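Local coordinates for protein DNA primase (Aquifex aeolicus, PDB 2AU3) that probably acts as the RNA polymerase of replication, making short RNA primers on single-stranded DNA for DNA polymerase to extend, at residues S127-S132 against R187-P192; E165-L168 against N172-S175; I191-P196 against Y216-D221. All coordinates share one frame; numbering follows the deposited sequence.

Contact 1: S127-S132 against R187-P192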
loop_
_atom_site.group_PDB
_atom_site.type_symbol
_atom_site.label_atom_id
_atom_site.label_comp_id
_atom_site.label_asym_id
_atom_site.label_seq_id
_atom_site.Cartn_x
_atom_site.Cartn_y
_atom_site.Cartn_z
ATOM N N SER A 127 7.079 15.346 -11.486
ATOM C CA SER A 127 6.292 14.464 -12.348
ATOM C C SER A 127 7.232 13.697 -13.265
ATOM O O SER A 127 7.176 12.458 -13.334
ATOM C CB SER A 127 5.287 15.254 -13.198
ATOM O OG SER A 127 4.239 15.766 -12.408
ATOM N N GLU A 128 8.121 14.432 -13.936
ATOM C CA GLU A 128 9.111 13.796 -14.813
ATOM C C GLU A 128 10.004 12.858 -14.031
ATOM O O GLU A 128 10.356 11.776 -14.527
ATOM C CB GLU A 128 9.950 14.825 -15.588
ATOM C CG GLU A 128 9.132 15.718 -16.510
ATOM C CD GLU A 128 9.984 16.517 -17.504
ATOM O OE1 GLU A 128 11.240 16.486 -17.414
ATOM O OE2 GLU A 128 9.389 17.162 -18.393
ATOM N N TYR A 129 10.352 13.229 -12.801
ATOM C CA TYR A 129 11.172 12.331 -11.996
ATOM C C TYR A 129 10.480 10.994 -11.875
ATOM O O TYR A 129 11.024 9.985 -12.299
ATOM C CB TYR A 129 11.482 12.892 -10.601
ATOM C CG TYR A 129 12.154 11.878 -9.685
ATOM C CD1 TYR A 129 13.546 11.695 -9.701
ATOM C CD2 TYR A 129 11.401 11.093 -8.815
ATOM C CE1 TYR A 129 14.163 10.756 -8.871
ATOM C CE2 TYR A 129 12.005 10.160 -7.976
ATOM C CZ TYR A 129 13.391 9.999 -8.009
ATOM O OH TYR A 129 13.977 9.053 -7.182
ATOM N N VAL A 130 9.268 10.999 -11.320
ATOM C CA VAL A 130 8.510 9.766 -11.069
ATOM C C VAL A 130 8.456 8.925 -12.328
ATOM O O VAL A 130 8.699 7.722 -12.293
ATOM C CB VAL A 130 7.070 10.081 -10.623
ATOM C CG1 VAL A 130 6.178 8.803 -10.679
ATOM C CG2 VAL A 130 7.075 10.682 -9.223
ATOM N N LYS A 131 8.157 9.586 -13.441
ATOM C CA LYS A 131 8.041 8.929 -14.739
ATOM C C LYS A 131 9.371 8.343 -15.150
ATOM O O LYS A 131 9.438 7.197 -15.598
ATOM C CB LYS A 131 7.567 9.923 -15.802
ATOM C CG LYS A 131 6.429 9.412 -16.671
ATOM C CD LYS A 131 6.829 9.396 -18.142
ATOM C CE LYS A 131 5.692 8.849 -19.024
ATOM N NZ LYS A 131 4.552 9.821 -19.184
ATOM N N SER A 132 10.438 9.117 -14.951
ATOM C CA SER A 132 11.780 8.695 -15.341
ATOM C C SER A 132 12.215 7.430 -14.608
ATOM O O SER A 132 13.029 6.662 -15.121
ATOM C CB SER A 132 12.799 9.825 -15.104
ATOM O OG SER A 132 13.261 9.830 -13.759
ATOM N N ARG A 187 9.370 18.922 -0.054
ATOM C CA ARG A 187 10.271 18.706 -1.182
ATOM C C ARG A 187 10.386 17.247 -1.610
ATOM O O ARG A 187 11.185 16.926 -2.455
ATOM C CB ARG A 187 11.661 19.303 -0.868
ATOM C CG ARG A 187 12.419 19.858 -2.064
ATOM C CD ARG A 187 11.752 21.043 -2.776
ATOM N NE ARG A 187 11.599 22.207 -1.903
ATOM C CZ ARG A 187 10.519 22.971 -1.862
ATOM N NH1 ARG A 187 9.481 22.708 -2.646
ATOM N NH2 ARG A 187 10.466 23.996 -1.028
ATOM N N ARG A 188 9.582 16.360 -1.033
ATOM C CA ARG A 188 9.655 14.939 -1.363
ATOM C C ARG A 188 8.511 14.518 -2.260
ATOM O O ARG A 188 7.435 15.113 -2.226
ATOM C CB ARG A 188 9.619 14.069 -0.102
ATOM C CG ARG A 188 10.789 14.283 0.834
ATOM C CD ARG A 188 10.753 13.430 2.101
ATOM N NE ARG A 188 11.968 13.732 2.859
ATOM C CZ ARG A 188 13.021 12.945 2.937
ATOM N NH1 ARG A 188 12.998 11.732 2.378
ATOM N NH2 ARG A 188 14.097 13.367 3.589
ATOM N N VAL A 189 8.742 13.470 -3.044
ATOM C CA VAL A 189 7.655 12.787 -3.735
ATOM C C VAL A 189 6.968 11.978 -2.644
ATOM O O VAL A 189 7.627 11.313 -1.873
ATOM C CB VAL A 189 8.184 11.896 -4.891
ATOM C CG1 VAL A 189 7.119 10.808 -5.334
ATOM C CG2 VAL A 189 8.598 12.808 -6.101
ATOM N N VAL A 190 5.651 12.121 -2.540
ATOM C CA VAL A 190 4.906 11.582 -1.452
ATOM C C VAL A 190 4.202 10.329 -1.929
ATOM O O VAL A 190 3.594 10.315 -3.000
ATOM C CB VAL A 190 3.875 12.598 -0.926
ATOM C CG1 VAL A 190 2.970 11.942 0.070
ATOM C CG2 VAL A 190 4.583 13.833 -0.277
ATOM N N ILE A 191 4.298 9.276 -1.125
ATOM C CA ILE A 191 3.604 8.024 -1.405
ATOM C C ILE A 191 2.657 7.758 -0.244
ATOM O O ILE A 191 3.089 7.408 0.862
ATOM C CB ILE A 191 4.627 6.848 -1.567
ATOM C CG1 ILE A 191 5.736 7.211 -2.566
ATOM C CG2 ILE A 191 3.929 5.575 -2.009
ATOM C CD1 ILE A 191 7.071 7.629 -1.886
ATOM N N PRO A 192 1.367 7.986 -0.469
ATOM C CA PRO A 192 0.377 7.791 0.582
ATOM C C PRO A 192 0.364 6.354 1.054
ATOM O O PRO A 192 0.481 5.435 0.242
ATOM C CB PRO A 192 -0.937 8.123 -0.122
ATOM C CG PRO A 192 -0.504 9.147 -1.152
ATOM C CD PRO A 192 0.750 8.501 -1.702
#
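The packing of Tyr129 and Val130 on Val189 is a helix-on-sheet contact inside the N-terminal part of the primase catalytic core: helix 124-132 lies over strand 188-194 of a four-stranded antiparallel sheet. The contact is apolar throughout, with no hydrogen bond between the segments, and the backbones stay well apart, with Val130 CA 8.0 Å from Val189 CA. Between them the two valines cross obliquely, both pointing from the backbone toward the opposite segment. Val130 uses a single methyl, CG2, which lies 3.9 Å from Val189 CG1 and 4.1 Å from Val189 CG2, so it meets both branches of its partner. With CG1 anti to the backbone N (chi1 167°), CG2 lies beside that nitrogen and is the branch that meets Val189. Tyr129 adds a looser touch, its ring atom CD2 standing 4.3 Å from Val189 CG2 in an oblique approach. Beyond the two segments, Ile208 touches both Tyr129 and Val189, while Arg206 of the next strand meets Tyr129. Near the helix end, Ser132 folds back on its own helix: its OG donates to Tyr129 O at 2.7 Å, arriving in the carbonyl plane on a lone pair, with a C=O...OG angle of 128°.

Contact 2: E165-L168 against N172-S175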
loop_
_atom_site.group_PDB
_atom_site.type_symbol
_atom_site.label_atom_id
_atom_site.label_comp_id
_atom_site.label_asym_id
_atom_site.label_seq_id
_atom_site.Cartn_x
_atom_site.Cartn_y
_atom_site.Cartn_z
ATOM N N GLU A 165 -5.611 21.491 13.419
ATOM C CA GLU A 165 -5.470 20.926 14.750
ATOM C C GLU A 165 -5.609 19.395 14.714
ATOM O O GLU A 165 -4.806 18.676 15.304
ATOM C CB GLU A 165 -6.487 21.552 15.709
ATOM C CG GLU A 165 -6.295 23.044 15.919
ATOM C CD GLU A 165 -6.954 23.907 14.841
ATOM O OE1 GLU A 165 -7.585 23.355 13.903
ATOM O OE2 GLU A 165 -6.836 25.158 14.935
ATOM N N ALA A 166 -6.588 18.890 13.972
ATOM C CA ALA A 166 -6.659 17.449 13.738
ATOM C C ALA A 166 -5.384 16.921 13.093
ATOM O O ALA A 166 -4.864 15.887 13.514
ATOM C CB ALA A 166 -7.842 17.103 12.897
ATOM N N TYR A 167 -4.892 17.610 12.061
ATOM C CA TYR A 167 -3.736 17.108 11.322
ATOM C C TYR A 167 -2.493 17.013 12.206
ATOM O O TYR A 167 -1.658 16.127 12.017
ATOM C CB TYR A 167 -3.445 17.926 10.049
ATOM C CG TYR A 167 -2.473 17.201 9.114
ATOM C CD1 TYR A 167 -2.825 15.974 8.543
ATOM C CD2 TYR A 167 -1.197 17.706 8.855
ATOM C CE1 TYR A 167 -1.951 15.269 7.704
ATOM C CE2 TYR A 167 -0.298 16.997 8.016
ATOM C CZ TYR A 167 -0.704 15.769 7.446
ATOM O OH TYR A 167 0.134 15.067 6.608
ATOM N N LEU A 168 -2.391 17.927 13.180
ATOM C CA LEU A 168 -1.253 17.985 14.106
ATOM C C LEU A 168 -1.117 16.721 14.936
ATOM O O LEU A 168 -0.013 16.338 15.299
ATOM C CB LEU A 168 -1.363 19.219 15.031
ATOM C CG LEU A 168 -1.043 20.585 14.398
ATOM C CD1 LEU A 168 -1.514 21.776 15.271
ATOM C CD2 LEU A 168 0.459 20.714 14.048
ATOM N N ASN A 172 2.743 14.738 11.173
ATOM C CA ASN A 172 3.250 14.950 9.828
ATOM C C ASN A 172 3.624 16.395 9.605
ATOM O O ASN A 172 4.041 16.777 8.512
ATOM C CB ASN A 172 2.238 14.483 8.777
ATOM C CG ASN A 172 2.069 12.989 8.773
ATOM O OD1 ASN A 172 3.033 12.248 8.938
ATOM N ND2 ASN A 172 0.843 12.539 8.619
ATOM N N LEU A 173 3.460 17.187 10.658
ATOM C CA LEU A 173 3.793 18.612 10.673
ATOM C C LEU A 173 4.720 18.941 11.840
ATOM O O LEU A 173 4.397 18.659 12.991
ATOM C CB LEU A 173 2.516 19.427 10.835
ATOM C CG LEU A 173 2.268 20.511 9.812
ATOM C CD1 LEU A 173 2.480 19.950 8.433
ATOM C CD2 LEU A 173 0.867 21.091 9.989
ATOM N N LEU A 174 5.863 19.541 11.531
ATOM C CA LEU A 174 6.772 20.066 12.538
ATOM C C LEU A 174 6.406 21.520 12.873
ATOM O O LEU A 174 5.839 22.232 12.038
ATOM C CB LEU A 174 8.208 20.006 12.015
ATOM C CG LEU A 174 8.826 18.621 11.790
ATOM C CD1 LEU A 174 9.480 18.543 10.417
ATOM C CD2 LEU A 174 9.848 18.333 12.878
ATOM N N SER A 175 6.710 21.941 14.103
ATOM C CA SER A 175 6.652 23.350 14.485
ATOM C C SER A 175 8.017 23.825 15.000
ATOM O O SER A 175 8.376 23.561 16.145
ATOM C CB SER A 175 5.569 23.598 15.536
ATOM O OG SER A 175 5.143 24.947 15.494
HETATM O O HOH W 1 2.398 16.345 5.940
HETATM O O HOH W 2 2.118 17.351 13.396
#
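Tyr167 holds CG anti to its main-chain nitrogen (chi1 -166°), which sends the ring off helix 164-168 to Asn172. The two side chains cross at about a right angle, ring and amide planes 43° apart. Tyr167 OH lies only 3.1 Å from Asn172 CB, and Asn172 ND2 donates to that OH in a weak, bent bond of 3.3 Å (122° at the hydrogen). The stronger partner of this amide is Ser219, whose OG hydrogen-bonds Asn172 OD1. Water 1 sits in the ring plane at the edge, 2.7 Å from Tyr167 OH, and donates to Asn172 O at 3.1 Å. Leu173 CD1 meets the ring edge 4.1 Å from Tyr167 CE2, and Leu168 CD2 packs 4.0 Å from Leu173 CB. Water 2 donates to both Leu168 O and Leu173 O, tying the backbones. A leucine in place of Tyr167 would probably leave water 1 and Asn172 ND2 without their hydroxyl partner and open a gap beside Leu173. The ring also touches helix 101-122. The arrangement as a whole is a helix-loop-strand connection, in which helix 164-168 is packed against strand 173-174 of the two-stranded antiparallel sheet it forms with 182-183.

Contact 3: I191-P196 against Y216-D221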
loop_
_atom_site.group_PDB
_atom_site.type_symbol
_atom_site.label_atom_id
_atom_site.label_comp_id
_atom_site.label_asym_id
_atom_site.label_seq_id
_atom_site.Cartn_x
_atom_site.Cartn_y
_atom_site.Cartn_z
ATOM N N ILE A 191 4.298 9.276 -1.125
ATOM C CA ILE A 191 3.604 8.024 -1.405
ATOM C C ILE A 191 2.657 7.758 -0.244
ATOM O O ILE A 191 3.089 7.408 0.862
ATOM C CB ILE A 191 4.627 6.848 -1.567
ATOM C CG1 ILE A 191 5.736 7.211 -2.566
ATOM C CG2 ILE A 191 3.929 5.575 -2.009
ATOM C CD1 ILE A 191 7.071 7.629 -1.886
ATOM N N PRO A 192 1.367 7.986 -0.469
ATOM C CA PRO A 192 0.377 7.791 0.582
ATOM C C PRO A 192 0.364 6.354 1.054
ATOM O O PRO A 192 0.481 5.435 0.242
ATOM C CB PRO A 192 -0.937 8.123 -0.122
ATOM C CG PRO A 192 -0.504 9.147 -1.152
ATOM C CD PRO A 192 0.750 8.501 -1.702
ATOM N N ILE A 193 0.220 6.187 2.359
ATOM C CA ILE A 193 0.135 4.881 2.978
ATOM C C ILE A 193 -1.302 4.688 3.406
ATOM O O ILE A 193 -1.850 5.528 4.141
ATOM C CB ILE A 193 1.067 4.813 4.190
ATOM C CG1 ILE A 193 2.527 5.013 3.746
ATOM C CG2 ILE A 193 0.857 3.496 4.925
ATOM C CD1 ILE A 193 3.563 4.977 4.875
ATOM N N LYS A 194 -1.928 3.622 2.894
ATOM C CA LYS A 194 -3.333 3.320 3.169
ATOM C C LYS A 194 -3.460 2.088 4.034
ATOM O O LYS A 194 -2.686 1.141 3.880
ATOM C CB LYS A 194 -4.119 3.089 1.867
ATOM C CG LYS A 194 -4.146 4.332 0.971
ATOM C CD LYS A 194 -4.884 4.132 -0.336
ATOM C CE LYS A 194 -4.755 5.391 -1.216
ATOM N NZ LYS A 194 -5.798 5.437 -2.276
ATOM N N ASP A 195 -4.470 2.054 4.899
ATOM C CA ASP A 195 -4.762 0.824 5.615
ATOM C C ASP A 195 -5.393 -0.196 4.660
ATOM O O ASP A 195 -5.720 0.166 3.540
ATOM C CB ASP A 195 -5.616 1.090 6.866
ATOM C CG ASP A 195 -6.996 1.613 6.560
ATOM O OD1 ASP A 195 -7.494 1.508 5.408
ATOM O OD2 ASP A 195 -7.684 2.150 7.465
ATOM N N PRO A 196 -5.581 -1.452 5.080
ATOM C CA PRO A 196 -6.136 -2.470 4.171
ATOM C C PRO A 196 -7.502 -2.112 3.567
ATOM O O PRO A 196 -7.871 -2.728 2.562
ATOM C CB PRO A 196 -6.244 -3.711 5.066
ATOM C CG PRO A 196 -5.159 -3.515 6.059
ATOM C CD PRO A 196 -5.240 -2.032 6.392
ATOM N N TYR A 216 14.464 8.262 2.336
ATOM C CA TYR A 216 13.064 7.910 2.560
ATOM C C TYR A 216 12.651 8.123 4.010
ATOM O O TYR A 216 13.348 7.690 4.939
ATOM C CB TYR A 216 12.800 6.459 2.137
ATOM C CG TYR A 216 11.371 6.006 2.332
ATOM C CD1 TYR A 216 10.382 6.326 1.397
ATOM C CD2 TYR A 216 11.003 5.251 3.453
ATOM C CE1 TYR A 216 9.061 5.915 1.576
ATOM C CE2 TYR A 216 9.683 4.831 3.634
ATOM C CZ TYR A 216 8.721 5.163 2.691
ATOM O OH TYR A 216 7.418 4.750 2.884
ATOM N N ILE A 217 11.514 8.782 4.212
ATOM C CA ILE A 217 10.936 8.872 5.553
ATOM C C ILE A 217 9.452 8.495 5.549
ATOM O O ILE A 217 8.776 8.577 4.506
ATOM C CB ILE A 217 11.155 10.257 6.186
ATOM C CG1 ILE A 217 10.457 11.339 5.358
ATOM C CG2 ILE A 217 12.668 10.564 6.354
ATOM C CD1 ILE A 217 10.555 12.714 5.962
ATOM N N ASN A 218 8.959 8.062 6.704
ATOM C CA ASN A 218 7.544 7.753 6.893
ATOM C C ASN A 218 6.991 8.691 7.928
ATOM O O ASN A 218 7.745 9.272 8.712
ATOM C CB ASN A 218 7.374 6.367 7.489
ATOM C CG ASN A 218 7.680 5.289 6.529
ATOM O OD1 ASN A 218 7.132 5.258 5.423
ATOM N ND2 ASN A 218 8.553 4.369 6.932
ATOM N N SER A 219 5.671 8.801 7.957
ATOM C CA SER A 219 4.984 9.363 9.095
ATOM C C SER A 219 5.486 8.669 10.390
ATOM O O SER A 219 5.762 7.480 10.394
ATOM C CB SER A 219 3.476 9.160 8.914
ATOM O OG SER A 219 3.043 9.844 7.744
ATOM N N PRO A 220 5.642 9.410 11.468
ATOM C CA PRO A 220 6.029 8.793 12.750
ATOM C C PRO A 220 4.852 7.965 13.299
ATOM O O PRO A 220 3.700 8.231 12.939
ATOM C CB PRO A 220 6.319 9.995 13.647
ATOM C CG PRO A 220 5.540 11.155 13.001
ATOM C CD PRO A 220 5.474 10.875 11.546
ATOM N N ASP A 221 5.114 6.969 14.128
ATOM C CA ASP A 221 3.988 6.183 14.656
ATOM C C ASP A 221 3.089 7.057 15.500
ATOM O O ASP A 221 3.533 8.067 16.058
ATOM C CB ASP A 221 4.461 4.967 15.437
ATOM C CG ASP A 221 4.766 3.772 14.520
ATOM O OD1 ASP A 221 4.668 3.915 13.270
ATOM O OD2 ASP A 221 5.116 2.662 14.962
#
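The ring of Tyr216 is met at its edge, near the ring plane, by the terminal methyl of Ile191: CD1 lies 4.3 Å from Tyr216 CE1. Tyr253 brings a second ring against it, the two planes only about 20° apart, so the tyrosine is bounded by an aliphatic group from its own sheet and by an aromatic ring from helix 253-261. The phenolic end reaches further along strand 188-194, where Tyr216 OH is 4.3 Å from Ile193 CD1. Ile193 arrives as an extended arm: CG1 is anti to the carbonyl carbon (chi1 -62°) and CD1 continues straight on, so the methyl at its tip faces the phenol end and the Asn218 side chain together, crossing the latter at about a right angle.

The backbones do not pair directly. The axes of strands 191-194 and 216-218 approach to 9.8 Å and run in broadly the same direction, 36° apart, as expected of two strands flanking a common antiparallel neighbour. That neighbour is strand 200-207, which bonds by its backbone to Ile191 and Ile193 on one side and to Ile217 and Ser219 on the other. Ile191 is bonded to Gly204 and Ile193 to Gly202, and residues without side chains there are consistent with the isoleucines reaching over the middle strand.

The side chain of Tyr216 is about 11 Å from that of Glu251, predicted to bind a catalytic magnesium ion, which places this sheet edge near the Toprim site. Chemically, one buried isoleucine methyl lies at the ring edge and another against the polar ends. Direct contact between strand 188-194 and edge strand 216-218 is thus side-chain packing, consistent with dispersion and shape, while backbone bonds to strand 200-207 hold both in the sheet.

Contacts 1 and 3 share Ile191 and Pro192 and both use strand 188-194, but from different parts of it: 127-132 packs a helix on its start, while 216-221 is reached across a sheet neighbour farther on. They also touch, Arg188 running beside Tyr216 and Ile217. Contact 2 lies apart from contact 1, with nearest atoms about 8 Å distant, yet meets contact 3 where Asn172 OD1 hydrogen-bonds Ser219 OG. Contacts 1 and 2 are buried and contact 3 partly so. Chemistry follows place: purely apolar under the helix, water-bridged at the local connection, and aliphatic against polar-ended side chains at the sheet edge.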